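Local structure of cytochrome C2 (Rhodospirillum rubrum, 3C2C) at residues 64-69 and 75-80. The protein carries electrons through a covalently attached haem, probably as the soluble shuttle of the photosynthetic electron-transfer chain in this purple bacterium. Residues are numbered along the deposited sequence; the frame is centred on the assembly and turned at random.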
# COMPACT_ATOMS: atom_id res chain seq x y z
N GLU A 64 6.54 -7.08 -3.82
CA GLU A 64 5.68 -8.10 -3.21
C GLU A 64 5.97 -8.27 -1.80
O GLU A 64 4.98 -8.35 -1.04
CB GLU A 64 5.60 -9.52 -3.85
CG GLU A 64 4.70 -10.60 -3.46
CD GLU A 64 4.88 -11.94 -4.11
OE1 GLU A 64 5.17 -13.11 -3.59
OE2 GLU A 64 5.04 -11.76 -5.32
N ALA A 65 7.32 -8.34 -1.45
CA ALA A 65 7.51 -8.48 -0.00
C ALA A 65 7.26 -7.27 0.88
O ALA A 65 6.79 -7.34 2.02
CB ALA A 65 9.01 -8.99 -0.02
N ASN A 66 7.58 -6.11 0.31
CA ASN A 66 7.26 -4.89 1.18
C ASN A 66 5.71 -4.70 1.20
O ASN A 66 5.18 -4.30 2.31
CB ASN A 66 7.87 -3.65 0.46
CG ASN A 66 9.25 -3.32 0.96
OD1 ASN A 66 9.64 -4.06 1.87
ND2 ASN A 66 10.18 -2.87 0.06
N LEU A 67 5.07 -4.97 0.00
CA LEU A 67 3.49 -4.86 0.28
C LEU A 67 2.95 -5.80 1.25
O LEU A 67 2.24 -5.52 2.15
CB LEU A 67 3.08 -5.14 -1.20
CG LEU A 67 3.14 -3.90 -2.09
CD1 LEU A 67 2.87 -4.36 -3.53
CD2 LEU A 67 2.16 -2.78 -1.72
N ALA A 68 3.55 -6.96 1.30
CA ALA A 68 3.12 -8.07 2.21
C ALA A 68 3.29 -7.54 3.56
O ALA A 68 2.47 -7.92 4.41
CB ALA A 68 3.55 -9.45 1.86
N ALA A 69 4.52 -7.18 4.04
CA ALA A 69 4.77 -6.74 5.42
C ALA A 69 3.92 -5.49 5.76
O ALA A 69 3.41 -5.32 6.87
CB ALA A 69 6.22 -6.41 5.34
N LYS A 75 1.59 0.65 10.60
CA LYS A 75 2.23 1.45 11.57
C LYS A 75 3.60 0.82 12.01
O LYS A 75 4.61 1.62 12.01
CB LYS A 75 1.54 2.00 12.89
N ALA A 76 3.65 -0.47 12.25
CA ALA A 76 4.93 -1.14 12.46
C ALA A 76 5.82 -1.07 11.22
O ALA A 76 6.99 -0.66 11.26
CB ALA A 76 4.64 -2.48 13.17
N PHE A 77 5.19 -1.28 10.01
CA PHE A 77 5.93 -1.09 8.86
C PHE A 77 6.61 0.29 8.93
O PHE A 77 7.82 0.24 8.46
CB PHE A 77 5.36 -1.41 7.51
CG PHE A 77 6.12 -1.53 6.29
CD1 PHE A 77 6.48 -0.47 5.46
CD2 PHE A 77 6.63 -2.77 5.94
CE1 PHE A 77 7.09 -0.58 4.26
CE2 PHE A 77 7.27 -2.90 4.68
CZ PHE A 77 7.48 -1.79 3.79
N VAL A 78 5.96 1.43 8.71
CA VAL A 78 6.56 2.72 8.56
C VAL A 78 7.60 2.95 9.77
O VAL A 78 8.55 3.70 9.37
CB VAL A 78 5.68 3.90 8.27
CG1 VAL A 78 4.80 3.32 7.13
CG2 VAL A 78 4.95 4.55 9.35
N LEU A 79 7.43 2.67 10.93
CA LEU A 79 8.57 2.80 11.93
C LEU A 79 9.88 2.18 11.51
O LEU A 79 10.94 2.76 11.64
CB LEU A 79 8.11 2.17 13.32
CG LEU A 79 7.47 2.85 14.48
CD1 LEU A 79 7.96 4.20 14.78
CD2 LEU A 79 6.34 2.45 15.44
N GLU A 80 9.69 0.92 11.25
CA GLU A 80 10.69 -0.08 10.87
C GLU A 80 11.47 0.43 9.75
O GLU A 80 12.75 0.69 9.75
CB GLU A 80 10.33 -1.57 10.82
CG GLU A 80 11.15 -2.66 10.15
CD GLU A 80 10.93 -4.16 10.27
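Of residues 75-80, Phe77 alone reaches across to Asn66 and Ala69, two residues three positions apart on the neighbouring helix. The CA of Phe77 lies 6.7 Å from that of Ala69, and its CB starts out in that direction. Because CG is turned anti to the backbone N (chi1 -166°), the ring is carried on toward helix 64-72, where its edge reaches both partners. Along one side of the ring, CD2 comes first and meets the methyl of Ala69, with 3.7 Å from Phe77 CD2 to Ala69 CB; the methyl lies at the ring edge, near its plane. One atom further, CE2 keeps that methyl and adds the backbone of Asn66, whose O approaches obliquely to within 3.5 Å of Phe77 CE2.

The two helices, 64-72 and 74-82, follow each other almost directly in the cytochrome c fold, and a single aromatic side chain, Phe77, sits between them here. Leu67, whose CB points away from residues 75-80, touches the haem, whereas the Phe77 side chain stays about 8 Å from it.

At the tip, CZ meets the side chain of Asn66, 3.7 Å separating Phe77 CZ from Asn66 CG and equally from Asn66 OD1. The carbon CG lies in the ring plane, at its edge, but the amide itself is turned 80° from the ring. No hydrogen bond crosses here; ND2 of Asn66 instead donates to the O of Thr61, a bond that helps fix the rotation of the amide. Leu60 and, from helix 50-57, Met55 also pack against Phe77 and help to bury it.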